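Local atomic coordinates of oxidoreductase protein (Agrobacterium radiobacter, PDB entry 5UI9), a protein that binds NAD together with a dihydroxy-methylpropanoic acid and is probably an NAD-dependent oxidoreductase of the GFO/IDH/MocA family. Residues K98-S103 and I119-H124; F70-T75 and P93-K98. All coordinates share one frame; numbering follows the deposited sequence.

Interaction 1. Residues K98-S103 and I119-H124. With NAD (nicotinamide-adenine-dinucleotide), chain C; 8A1 ((2S)-2,3-dihydroxy-2-methylpropanoic acid), chain D.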
ATOM      1  N   LYS A  98      23.785  -6.739  -8.294  1.00 30.50           N
ATOM      2  CA  LYS A  98      22.444  -7.325  -8.365  1.00 30.61           C
ATOM      3  C   LYS A  98      22.030  -7.418  -9.841  1.00 31.57           C
ATOM      4  O   LYS A  98      22.646  -6.755 -10.680  1.00 32.97           O
ATOM      5  CB  LYS A  98      21.387  -6.559  -7.536  1.00 31.03           C
ATOM      6  CG  LYS A  98      21.380  -5.029  -7.570  1.00 31.03           C
ATOM      7  CD  LYS A  98      21.066  -4.391  -8.921  1.00 31.41           C
ATOM      8  CE  LYS A  98      19.660  -4.718  -9.417  1.00 31.73           C
ATOM      9  NZ  LYS A  98      19.264  -3.852 -10.561  1.00 31.61           N
ATOM     10  N   PRO A  99      21.065  -8.274 -10.191  1.00 31.65           N
ATOM     11  CA  PRO A  99      20.605  -9.392  -9.363  1.00 32.11           C
ATOM     12  C   PRO A  99      21.756 -10.365  -9.073  1.00 33.39           C
ATOM     13  O   PRO A  99      22.532 -10.676  -9.978  1.00 33.19           O
ATOM     14  CB  PRO A  99      19.562 -10.093 -10.248  1.00 32.28           C
ATOM     15  CG  PRO A  99      19.384  -9.233 -11.460  1.00 32.87           C
ATOM     16  CD  PRO A  99      20.621  -8.407 -11.585  1.00 31.73           C
ATOM     17  N   PHE A 100      21.848 -10.831  -7.829  1.00 33.76           N
ATOM     18  CA  PHE A 100      22.966 -11.678  -7.374  1.00 35.77           C
ATOM     19  C   PHE A 100      23.198 -12.851  -8.331  1.00 37.51           C
ATOM     20  O   PHE A 100      24.287 -13.000  -8.896  1.00 36.51           O
ATOM     21  CB  PHE A 100      22.678 -12.151  -5.934  1.00 36.71           C
ATOM     22  CG  PHE A 100      23.799 -12.894  -5.251  1.00 38.41           C
ATOM     23  CD1 PHE A 100      25.129 -12.834  -5.680  1.00 39.04           C
ATOM     24  CD2 PHE A 100      23.510 -13.616  -4.098  1.00 40.91           C
ATOM     25  CE1 PHE A 100      26.124 -13.526  -5.003  1.00 40.77           C
ATOM     26  CE2 PHE A 100      24.503 -14.300  -3.412  1.00 42.31           C
ATOM     27  CZ  PHE A 100      25.811 -14.257  -3.864  1.00 42.28           C
ATOM     28  N   ALA A 101      22.141 -13.632  -8.541  1.00 39.59           N
ATOM     29  CA  ALA A 101      22.166 -14.813  -9.393  1.00 38.78           C
ATOM     30  C   ALA A 101      20.873 -14.923 -10.191  1.00 40.36           C
ATOM     31  O   ALA A 101      19.951 -14.122 -10.004  1.00 39.24           O
ATOM     32  CB  ALA A 101      22.345 -16.051  -8.533  1.00 39.78           C
ATOM     33  N   LYS A 102      20.822 -15.919 -11.076  1.00 40.81           N
ATOM     34  CA  LYS A 102      19.612 -16.246 -11.832  1.00 44.94           C
ATOM     35  C   LYS A 102      18.558 -16.955 -10.977  1.00 43.00           C
ATOM     36  O   LYS A 102      17.371 -16.874 -11.273  1.00 40.71           O
ATOM     37  CB  LYS A 102      19.951 -17.125 -13.041  1.00 49.40           C
ATOM     38  CG  LYS A 102      20.710 -16.400 -14.137  1.00 54.60           C
ATOM     39  CD  LYS A 102      21.087 -17.330 -15.284  1.00 59.89           C
ATOM     40  CE  LYS A 102      21.080 -16.595 -16.619  1.00 65.00           C
ATOM     41  NZ  LYS A 102      21.853 -17.320 -17.669  1.00 69.56           N
ATOM     42  N   SER A 103      18.998 -17.663  -9.937  1.00 39.45           N
ATOM     43  CA  SER A 103      18.090 -18.365  -9.027  1.00 38.94           C
ATOM     44  C   SER A 103      18.673 -18.414  -7.616  1.00 39.79           C
ATOM     45  O   SER A 103      19.870 -18.167  -7.417  1.00 38.36           O
ATOM     46  CB  SER A 103      17.826 -19.789  -9.533  1.00 38.51           C
ATOM     47  OG  SER A 103      19.000 -20.585  -9.472  1.00 39.56           O
ATOM     48  N   ILE A 119      36.871 -16.375   1.614  1.00 46.88           N
ATOM     49  CA  ILE A 119      36.950 -15.036   1.027  1.00 46.20           C
ATOM     50  C   ILE A 119      35.626 -14.289   1.232  1.00 43.73           C
ATOM     51  O   ILE A 119      34.554 -14.902   1.183  1.00 41.93           O
ATOM     52  CB  ILE A 119      37.322 -15.041  -0.477  1.00 48.25           C
ATOM     53  CG1 ILE A 119      36.344 -15.882  -1.319  1.00 48.66           C
ATOM     54  CG2 ILE A 119      38.751 -15.539  -0.663  1.00 50.54           C
ATOM     55  CD1 ILE A 119      36.064 -15.294  -2.686  1.00 47.65           C
ATOM     56  N   PRO A 120      35.699 -12.972   1.493  1.00 41.14           N
ATOM     57  CA  PRO A 120      34.472 -12.182   1.558  1.00 39.55           C
ATOM     58  C   PRO A 120      33.719 -12.125   0.221  1.00 37.61           C
ATOM     59  O   PRO A 120      34.338 -12.118  -0.856  1.00 35.25           O
ATOM     60  CB  PRO A 120      34.971 -10.785   1.951  1.00 39.66           C
ATOM     61  CG  PRO A 120      36.273 -11.012   2.623  1.00 41.40           C
ATOM     62  CD  PRO A 120      36.874 -12.203   1.950  1.00 41.83           C
ATOM     63  N   LEU A 121      32.391 -12.110   0.308  1.00 36.67           N
ATOM     64  CA  LEU A 121      31.525 -11.901  -0.848  1.00 35.17           C
ATOM     65  C   LEU A 121      30.457 -10.896  -0.446  1.00 35.03           C
ATOM     66  O   LEU A 121      29.698 -11.154   0.488  1.00 34.92           O
ATOM     67  CB  LEU A 121      30.865 -13.213  -1.280  1.00 35.55           C
ATOM     68  CG  LEU A 121      29.839 -13.145  -2.423  1.00 34.64           C
ATOM     69  CD1 LEU A 121      30.484 -12.637  -3.707  1.00 34.13           C
ATOM     70  CD2 LEU A 121      29.188 -14.504  -2.639  1.00 35.11           C
ATOM     71  N   MET A 122      30.406  -9.766  -1.151  1.00 34.27           N
ATOM     72  CA  MET A 122      29.385  -8.747  -0.930  1.00 35.00           C
ATOM     73  C   MET A 122      28.574  -8.566  -2.199  1.00 34.15           C
ATOM     74  O   MET A 122      29.137  -8.484  -3.288  1.00 36.07           O
ATOM     75  CB  MET A 122      30.017  -7.403  -0.547  1.00 33.80           C
ATOM     76  CG  MET A 122      28.988  -6.343  -0.162  1.00 34.18           C
ATOM     77  SD  MET A 122      29.666  -4.712   0.184  1.00 33.41           S
ATOM     78  CE  MET A 122      29.969  -4.091  -1.463  1.00 32.82           C
ATOM     79  N   VAL A 123      27.257  -8.469  -2.048  1.00 33.06           N
ATOM     80  CA  VAL A 123      26.402  -8.067  -3.156  1.00 32.22           C
ATOM     81  C   VAL A 123      26.362  -6.546  -3.184  1.00 30.40           C
ATOM     82  O   VAL A 123      26.157  -5.900  -2.149  1.00 28.78           O
ATOM     83  CB  VAL A 123      24.986  -8.666  -3.041  1.00 33.53           C
ATOM     84  CG1 VAL A 123      24.105  -8.227  -4.217  1.00 32.47           C
ATOM     85  CG2 VAL A 123      25.091 -10.184  -2.974  1.00 34.70           C
ATOM     86  N   HIS A 124      26.586  -5.965  -4.360  1.00 29.55           N
ATOM     87  CA  HIS A 124      26.456  -4.524  -4.507  1.00 30.49           C
ATOM     88  C   HIS A 124      24.949  -4.226  -4.526  1.00 30.55           C
ATOM     89  O   HIS A 124      24.322  -4.157  -5.580  1.00 30.37           O
ATOM     90  CB  HIS A 124      27.177  -4.008  -5.759  1.00 30.18           C
ATOM     91  CG  HIS A 124      27.273  -2.514  -5.834  1.00 30.70           C
ATOM     92  ND1 HIS A 124      28.478  -1.854  -5.938  1.00 29.88           N
ATOM     93  CD2 HIS A 124      26.314  -1.552  -5.833  1.00 29.84           C
ATOM     94  CE1 HIS A 124      28.259  -0.554  -5.998  1.00 31.12           C
ATOM     95  NE2 HIS A 124      26.954  -0.342  -5.927  1.00 29.84           N
TER
HETATM   96  PA  NAD C 401      25.591  -3.328 -19.416  1.00 34.28           P
HETATM   97  O1A NAD C 401      25.129  -4.362 -20.419  1.00 33.91           O
HETATM   98  O2A NAD C 401      25.560  -1.866 -19.769  1.00 29.96           O
HETATM   99  O5B NAD C 401      27.082  -3.695 -18.966  1.00 34.76           O
HETATM  100  C5B NAD C 401      27.540  -5.033 -18.824  1.00 36.37           C
HETATM  101  C4B NAD C 401      28.954  -5.084 -19.383  1.00 35.62           C
HETATM  102  O4B NAD C 401      29.558  -6.313 -18.993  1.00 36.73           O
HETATM  103  C3B NAD C 401      28.985  -5.035 -20.903  1.00 36.61           C
HETATM  104  O3B NAD C 401      29.909  -4.023 -21.327  1.00 37.01           O
HETATM  105  C2B NAD C 401      29.417  -6.428 -21.339  1.00 37.14           C
HETATM  106  O2B NAD C 401      30.243  -6.388 -22.503  1.00 36.63           O
HETATM  107  C1B NAD C 401      30.179  -6.926 -20.122  1.00 38.09           C
HETATM  108  N9A NAD C 401      30.194  -8.385 -19.868  1.00 39.45           N
HETATM  109  C8A NAD C 401      29.144  -9.229 -19.820  1.00 38.97           C
HETATM  110  N7A NAD C 401      29.566 -10.485 -19.519  1.00 38.49           N
HETATM  111  C5A NAD C 401      30.901 -10.448 -19.353  1.00 39.04           C
HETATM  112  C6A NAD C 401      31.987 -11.410 -19.024  1.00 38.04           C
HETATM  113  N6A NAD C 401      31.728 -12.716 -18.801  1.00 38.01           N
HETATM  114  N1A NAD C 401      33.253 -10.935 -18.949  1.00 37.78           N
HETATM  115  C2A NAD C 401      33.555  -9.638 -19.169  1.00 36.38           C
HETATM  116  N3A NAD C 401      32.619  -8.717 -19.471  1.00 36.24           N
HETATM  117  C4A NAD C 401      31.306  -9.054 -19.574  1.00 38.31           C
HETATM  118  O3  NAD C 401      24.778  -3.564 -18.049  1.00 33.01           O
HETATM  119  PN  NAD C 401      24.532  -2.417 -16.939  1.00 31.79           P
HETATM  120  O1N NAD C 401      23.321  -1.596 -17.306  1.00 33.07           O
HETATM  121  O2N NAD C 401      25.834  -1.715 -16.649  1.00 37.16           O
HETATM  122  O5D NAD C 401      24.112  -3.352 -15.714  1.00 29.76           O
HETATM  123  C5D NAD C 401      25.040  -4.293 -15.189  1.00 29.79           C
HETATM  124  C4D NAD C 401      24.515  -4.780 -13.853  1.00 29.73           C
HETATM  125  O4D NAD C 401      24.400  -3.657 -12.972  1.00 32.39           O
HETATM  126  C3D NAD C 401      23.137  -5.415 -13.974  1.00 30.53           C
HETATM  127  O3D NAD C 401      23.111  -6.662 -13.272  1.00 29.42           O
HETATM  128  C2D NAD C 401      22.191  -4.402 -13.351  1.00 31.52           C
HETATM  129  O2D NAD C 401      21.102  -5.005 -12.652  1.00 30.72           O
HETATM  130  C1D NAD C 401      23.099  -3.638 -12.388  1.00 31.73           C
HETATM  131  N1N NAD C 401      22.692  -2.254 -12.082  1.00 31.52           N
HETATM  132  C2N NAD C 401      22.722  -1.886 -10.789  1.00 29.68           C
HETATM  133  C3N NAD C 401      22.367  -0.611 -10.374  1.00 31.66           C
HETATM  134  C7N NAD C 401      22.428  -0.290  -8.905  1.00 34.18           C
HETATM  135  O7N NAD C 401      23.304  -0.810  -8.218  1.00 33.59           O
HETATM  136  N7N NAD C 401      21.543   0.550  -8.364  1.00 31.85           N
HETATM  137  C4N NAD C 401      21.965   0.313 -11.339  1.00 32.63           C
HETATM  138  C5N NAD C 401      21.942  -0.073 -12.681  1.00 32.74           C
HETATM  139  C6N NAD C 401      22.320  -1.369 -13.034  1.00 30.17           C
HETATM  140  OXT 8A1 D 402      19.155   1.005  -9.836  1.00 31.39           O
HETATM  141  C   8A1 D 402      18.856  -0.069 -10.411  1.00 33.73           C
HETATM  142  O   8A1 D 402      19.249  -1.182  -9.998  1.00 33.42           O
HETATM  143  CA  8A1 D 402      17.979  -0.028 -11.637  1.00 33.73           C
HETATM  144  CB  8A1 D 402      16.547  -0.250 -11.152  1.00 33.14           C
HETATM  145  O1  8A1 D 402      15.595  -0.042 -12.200  1.00 31.24           O
HETATM  146  O2  8A1 D 402      18.366  -1.071 -12.548  1.00 33.85           O
HETATM  147  C3  8A1 D 402      18.145   1.309 -12.359  1.00 33.10           C
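The ring of Phe100 lies over Val123 and points its far end at Leu121. Val123 CG2 sits 3.8 Å from the centroid of the Phe100 ring and 11° off its normal, a CH-pi contact over one face. The two side chains cross at about a right angle. Leu121 approaches Phe100 from the opposite direction. Its CD2 is near the ring plane, at the edge, 3.6 Å from Phe100 CZ. The ring reaches both residues because its CG stands anti to the backbone N (chi1 -173°), which carries it along the strand. Ala107, Met110 and Val111 of helix 104-116 also pack on Phe100.

Lys98 CG rests 3.7 Å from His124 O. The chain then bends at chi2 and chi3 and turns away from the strand. Its NZ gives hydrogen bonds to 8A1 O (2.7 Å) and NAD O2D (3.0 Å), and a salt bridge to Asp178 holds it further. Lys98 O accepts from both hydroxyls of the nicotinamide ribose, NAD O3D at 2.6 Å and NAD O2D at 3.1 Å. Backbone and side chain of one residue thus grip the same ribose. The peptide between Lys98 and Pro99 is cis. This Lys-Pro turn after a Rossmann-fold strand, with the lysine at both cofactor and bound acid, is characteristic of the active site in GFO/IDH/MocA oxidoreductases.

Interaction 2. Residues F70-T75 and P93-K98. With NAD (nicotinamide-adenine-dinucleotide), chain C; 8A1 ((2S)-2,3-dihydroxy-2-methylpropanoic acid), chain D.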
ATOM      1  N   PHE A  70      41.047  -7.430  -4.735  1.00 37.97           N
ATOM      2  CA  PHE A  70      39.627  -7.755  -4.846  1.00 37.55           C
ATOM      3  C   PHE A  70      39.109  -7.580  -6.255  1.00 37.30           C
ATOM      4  O   PHE A  70      39.759  -6.957  -7.108  1.00 38.58           O
ATOM      5  CB  PHE A  70      38.800  -6.922  -3.868  1.00 37.06           C
ATOM      6  CG  PHE A  70      38.757  -5.458  -4.197  1.00 37.85           C
ATOM      7  CD1 PHE A  70      39.719  -4.592  -3.696  1.00 38.11           C
ATOM      8  CD2 PHE A  70      37.733  -4.937  -4.995  1.00 37.72           C
ATOM      9  CE1 PHE A  70      39.678  -3.237  -3.990  1.00 39.46           C
ATOM     10  CE2 PHE A  70      37.684  -3.581  -5.291  1.00 38.12           C
ATOM     11  CZ  PHE A  70      38.654  -2.728  -4.785  1.00 38.97           C
ATOM     12  N   VAL A  71      37.930  -8.141  -6.488  1.00 36.39           N
ATOM     13  CA  VAL A  71      37.283  -8.062  -7.782  1.00 36.11           C
ATOM     14  C   VAL A  71      35.895  -7.430  -7.623  1.00 35.18           C
ATOM     15  O   VAL A  71      35.174  -7.738  -6.672  1.00 34.15           O
ATOM     16  CB  VAL A  71      37.254  -9.449  -8.483  1.00 38.07           C
ATOM     17  CG1 VAL A  71      36.379 -10.463  -7.748  1.00 38.18           C
ATOM     18  CG2 VAL A  71      36.807  -9.305  -9.927  1.00 39.84           C
ATOM     19  N   ASP A  72      35.563  -6.517  -8.538  1.00 34.49           N
ATOM     20  CA  ASP A  72      34.263  -5.859  -8.600  1.00 33.60           C
ATOM     21  C   ASP A  72      33.551  -6.313  -9.878  1.00 34.00           C
ATOM     22  O   ASP A  72      33.909  -5.911 -10.985  1.00 33.94           O
ATOM     23  CB  ASP A  72      34.443  -4.334  -8.575  1.00 33.53           C
ATOM     24  CG  ASP A  72      33.151  -3.576  -8.235  1.00 33.55           C
ATOM     25  OD1 ASP A  72      32.186  -4.177  -7.705  1.00 32.43           O
ATOM     26  OD2 ASP A  72      33.114  -2.356  -8.491  1.00 31.63           O
ATOM     27  N   ILE A  73      32.544  -7.165  -9.713  1.00 32.61           N
ATOM     28  CA  ILE A  73      31.817  -7.739 -10.842  1.00 31.62           C
ATOM     29  C   ILE A  73      30.587  -6.875 -11.132  1.00 32.27           C
ATOM     30  O   ILE A  73      29.608  -6.896 -10.372  1.00 31.54           O
ATOM     31  CB  ILE A  73      31.431  -9.206 -10.550  1.00 31.11           C
ATOM     32  CG1 ILE A  73      32.700 -10.052 -10.326  1.00 31.13           C
ATOM     33  CG2 ILE A  73      30.604  -9.789 -11.688  1.00 31.04           C
ATOM     34  CD1 ILE A  73      32.487 -11.279  -9.465  1.00 31.33           C
ATOM     35  N   ALA A  74      30.664  -6.106 -12.221  1.00 32.69           N
ATOM     36  CA  ALA A  74      29.571  -5.237 -12.674  1.00 32.55           C
ATOM     37  C   ALA A  74      28.959  -5.679 -14.008  1.00 33.01           C
ATOM     38  O   ALA A  74      28.391  -4.857 -14.746  1.00 33.18           O
ATOM     39  CB  ALA A  74      30.066  -3.806 -12.770  1.00 33.23           C
ATOM     40  N   THR A  75      29.054  -6.970 -14.317  1.00 33.11           N
ATOM     41  CA  THR A  75      28.416  -7.517 -15.513  1.00 33.94           C
ATOM     42  C   THR A  75      26.930  -7.739 -15.243  1.00 33.38           C
ATOM     43  O   THR A  75      26.473  -7.630 -14.107  1.00 31.66           O
ATOM     44  CB  THR A  75      29.023  -8.871 -15.940  1.00 34.59           C
ATOM     45  OG1 THR A  75      28.789  -9.854 -14.926  1.00 34.93           O
ATOM     46  CG2 THR A  75      30.516  -8.748 -16.197  1.00 35.72           C
ATOM     47  N   PRO A  93      38.835 -11.790  -2.866  1.00 38.37           N
ATOM     48  CA  PRO A  93      37.578 -11.227  -2.373  1.00 37.16           C
ATOM     49  C   PRO A  93      36.756 -10.580  -3.487  1.00 34.85           C
ATOM     50  O   PRO A  93      37.317  -9.898  -4.350  1.00 32.81           O
ATOM     51  CB  PRO A  93      38.041 -10.177  -1.361  1.00 37.40           C
ATOM     52  CG  PRO A  93      39.357 -10.701  -0.857  1.00 38.43           C
ATOM     53  CD  PRO A  93      39.961 -11.510  -1.955  1.00 38.74           C
ATOM     54  N   ALA A  94      35.440 -10.789  -3.453  1.00 34.42           N
ATOM     55  CA  ALA A  94      34.575 -10.454  -4.582  1.00 33.42           C
ATOM     56  C   ALA A  94      33.379  -9.595  -4.196  1.00 33.18           C
ATOM     57  O   ALA A  94      32.705  -9.861  -3.198  1.00 32.32           O
ATOM     58  CB  ALA A  94      34.086 -11.729  -5.257  1.00 33.29           C
ATOM     59  N   ILE A  95      33.128  -8.575  -5.014  1.00 33.46           N
ATOM     60  CA  ILE A  95      31.871  -7.834  -5.010  1.00 33.62           C
ATOM     61  C   ILE A  95      31.094  -8.262  -6.255  1.00 33.08           C
ATOM     62  O   ILE A  95      31.680  -8.413  -7.330  1.00 33.11           O
ATOM     63  CB  ILE A  95      32.102  -6.308  -5.047  1.00 33.45           C
ATOM     64  CG1 ILE A  95      32.982  -5.860  -3.871  1.00 33.97           C
ATOM     65  CG2 ILE A  95      30.768  -5.566  -5.027  1.00 33.20           C
ATOM     66  CD1 ILE A  95      33.554  -4.468  -4.021  1.00 33.87           C
ATOM     67  N   CYS A  96      29.780  -8.442  -6.106  1.00 32.72           N
ATOM     68  CA  CYS A  96      28.919  -8.871  -7.206  1.00 32.29           C
ATOM     69  C   CYS A  96      27.658  -8.014  -7.279  1.00 30.89           C
ATOM     70  O   CYS A  96      26.961  -7.838  -6.284  1.00 31.41           O
ATOM     71  CB  CYS A  96      28.528 -10.323  -7.027  1.00 32.64           C
ATOM     72  SG  CYS A  96      27.709 -10.990  -8.486  1.00 32.38           S
ATOM     73  N   GLN A  97      27.377  -7.477  -8.458  1.00 29.72           N
ATOM     74  CA  GLN A  97      26.173  -6.666  -8.675  1.00 29.18           C
ATOM     75  C   GLN A  97      24.880  -7.462  -8.527  1.00 29.37           C
ATOM     76  O   GLN A  97      24.874  -8.688  -8.617  1.00 30.67           O
ATOM     77  CB  GLN A  97      26.210  -5.981 -10.055  1.00 28.79           C
ATOM     78  CG  GLN A  97      26.643  -4.520 -10.015  1.00 28.95           C
ATOM     79  CD  GLN A  97      25.597  -3.612  -9.396  1.00 28.27           C
ATOM     80  OE1 GLN A  97      24.479  -4.051  -9.089  1.00 27.08           O
ATOM     81  NE2 GLN A  97      25.954  -2.342  -9.199  1.00 27.50           N
ATOM     82  N   LYS A  98      23.785  -6.739  -8.294  1.00 30.50           N
ATOM     83  CA  LYS A  98      22.444  -7.325  -8.365  1.00 30.61           C
ATOM     84  C   LYS A  98      22.030  -7.418  -9.841  1.00 31.57           C
ATOM     85  O   LYS A  98      22.646  -6.755 -10.680  1.00 32.97           O
ATOM     86  CB  LYS A  98      21.387  -6.559  -7.536  1.00 31.03           C
ATOM     87  CG  LYS A  98      21.380  -5.029  -7.570  1.00 31.03           C
ATOM     88  CD  LYS A  98      21.066  -4.391  -8.921  1.00 31.41           C
ATOM     89  CE  LYS A  98      19.660  -4.718  -9.417  1.00 31.73           C
ATOM     90  NZ  LYS A  98      19.264  -3.852 -10.561  1.00 31.61           N
TER
HETATM   91  PA  NAD C 401      25.591  -3.328 -19.416  1.00 34.28           P
HETATM   92  O1A NAD C 401      25.129  -4.362 -20.419  1.00 33.91           O
HETATM   93  O2A NAD C 401      25.560  -1.866 -19.769  1.00 29.96           O
HETATM   94  O5B NAD C 401      27.082  -3.695 -18.966  1.00 34.76           O
HETATM   95  C5B NAD C 401      27.540  -5.033 -18.824  1.00 36.37           C
HETATM   96  C4B NAD C 401      28.954  -5.084 -19.383  1.00 35.62           C
HETATM   97  O4B NAD C 401      29.558  -6.313 -18.993  1.00 36.73           O
HETATM   98  C3B NAD C 401      28.985  -5.035 -20.903  1.00 36.61           C
HETATM   99  O3B NAD C 401      29.909  -4.023 -21.327  1.00 37.01           O
HETATM  100  C2B NAD C 401      29.417  -6.428 -21.339  1.00 37.14           C
HETATM  101  O2B NAD C 401      30.243  -6.388 -22.503  1.00 36.63           O
HETATM  102  C1B NAD C 401      30.179  -6.926 -20.122  1.00 38.09           C
HETATM  103  N9A NAD C 401      30.194  -8.385 -19.868  1.00 39.45           N
HETATM  104  C8A NAD C 401      29.144  -9.229 -19.820  1.00 38.97           C
HETATM  105  N7A NAD C 401      29.566 -10.485 -19.519  1.00 38.49           N
HETATM  106  C5A NAD C 401      30.901 -10.448 -19.353  1.00 39.04           C
HETATM  107  C6A NAD C 401      31.987 -11.410 -19.024  1.00 38.04           C
HETATM  108  N6A NAD C 401      31.728 -12.716 -18.801  1.00 38.01           N
HETATM  109  N1A NAD C 401      33.253 -10.935 -18.949  1.00 37.78           N
HETATM  110  C2A NAD C 401      33.555  -9.638 -19.169  1.00 36.38           C
HETATM  111  N3A NAD C 401      32.619  -8.717 -19.471  1.00 36.24           N
HETATM  112  C4A NAD C 401      31.306  -9.054 -19.574  1.00 38.31           C
HETATM  113  O3  NAD C 401      24.778  -3.564 -18.049  1.00 33.01           O
HETATM  114  PN  NAD C 401      24.532  -2.417 -16.939  1.00 31.79           P
HETATM  115  O1N NAD C 401      23.321  -1.596 -17.306  1.00 33.07           O
HETATM  116  O2N NAD C 401      25.834  -1.715 -16.649  1.00 37.16           O
HETATM  117  O5D NAD C 401      24.112  -3.352 -15.714  1.00 29.76           O
HETATM  118  C5D NAD C 401      25.040  -4.293 -15.189  1.00 29.79           C
HETATM  119  C4D NAD C 401      24.515  -4.780 -13.853  1.00 29.73           C
HETATM  120  O4D NAD C 401      24.400  -3.657 -12.972  1.00 32.39           O
HETATM  121  C3D NAD C 401      23.137  -5.415 -13.974  1.00 30.53           C
HETATM  122  O3D NAD C 401      23.111  -6.662 -13.272  1.00 29.42           O
HETATM  123  C2D NAD C 401      22.191  -4.402 -13.351  1.00 31.52           C
HETATM  124  O2D NAD C 401      21.102  -5.005 -12.652  1.00 30.72           O
HETATM  125  C1D NAD C 401      23.099  -3.638 -12.388  1.00 31.73           C
HETATM  126  N1N NAD C 401      22.692  -2.254 -12.082  1.00 31.52           N
HETATM  127  C2N NAD C 401      22.722  -1.886 -10.789  1.00 29.68           C
HETATM  128  C3N NAD C 401      22.367  -0.611 -10.374  1.00 31.66           C
HETATM  129  C7N NAD C 401      22.428  -0.290  -8.905  1.00 34.18           C
HETATM  130  O7N NAD C 401      23.304  -0.810  -8.218  1.00 33.59           O
HETATM  131  N7N NAD C 401      21.543   0.550  -8.364  1.00 31.85           N
HETATM  132  C4N NAD C 401      21.965   0.313 -11.339  1.00 32.63           C
HETATM  133  C5N NAD C 401      21.942  -0.073 -12.681  1.00 32.74           C
HETATM  134  C6N NAD C 401      22.320  -1.369 -13.034  1.00 30.17           C
HETATM  135  OXT 8A1 D 402      19.155   1.005  -9.836  1.00 31.39           O
HETATM  136  C   8A1 D 402      18.856  -0.069 -10.411  1.00 33.73           C
HETATM  137  O   8A1 D 402      19.249  -1.182  -9.998  1.00 33.42           O
HETATM  138  CA  8A1 D 402      17.979  -0.028 -11.637  1.00 33.73           C
HETATM  139  CB  8A1 D 402      16.547  -0.250 -11.152  1.00 33.14           C
HETATM  140  O1  8A1 D 402      15.595  -0.042 -12.200  1.00 31.24           O
HETATM  141  O2  8A1 D 402      18.366  -1.071 -12.548  1.00 33.85           O
HETATM  142  C3  8A1 D 402      18.145   1.309 -12.359  1.00 33.10           C
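Four backbone hydrogen bonds zip Val71 and Ile73 to the neighbouring strand. Val71 N donates to Pro93 O and Val71 O accepts from Ile95 N, both at 2.8 Å. Ile73 repeats the pattern, with N to Ile95 O and O from Gln97 N. The Ile95 N to Val71 O bond is nearly straight, at 174°. Weaker CA-H...O contacts run from Phe70 CA to Pro93 O and from Ala94 CA to Val71 O.

Strands 70-73 and 94-97 run parallel; their axes approach to 4.7 Å, with 4° between their directions. With helix 80-89 they form a beta-alpha-beta unit of the Rossmann fold.

Apolar contacts lie on both faces. Val71 CG1 meets Ala94 CB at 3.6 Å on the face that also carries Ile73 and Cys96. On the other face, Ile95 CD1 is 4.3 Å from Phe70 CD2. The side chains of Asp72 and Ile95 cross at a slant. Polar Asp72 OD1 packs 3.3 Å from the methyl Ile95 CG2, while Asp72 OD2 is hydrogen-bonded to Gln20 and Trp24. This satisfies a buried carboxylate oxygen.

Polar and ligand contacts gather round Thr75, Gln97 and Lys98. Gln97 bends at chi2 (-71°), which sets its amide beside the nicotinamide. OE1 accepts from Lys98 N, and NE2 donates to NAD O7N at 3.2 Å and to Gln20. These bonds fix the amide's rotation. Thr75 CG2 touches the adenine, 3.5 Å from NAD C4A.

Of the segments in contact, strand 70-73 comes first. The chain then passes through helix 80-89 and returns as strand 94-97, where interaction 2 closes this loop. Lys98 is the last residue of segment 93-98 and the first of interaction 1. The chain next runs through helix 104-116 and comes back as strand 121-124, closing the second loop. The two loops are in series, neither nested nor crossed. Strand 94-97 lies between the other two strands in the sheet. Cys96 probably bonds through O to His124 N and through N to Met122 O. Together the contacts join three consecutive strands, and nearby residues reach NAD, Thr75 at the adenine, Gln97 and Lys98 at the nicotinamide side.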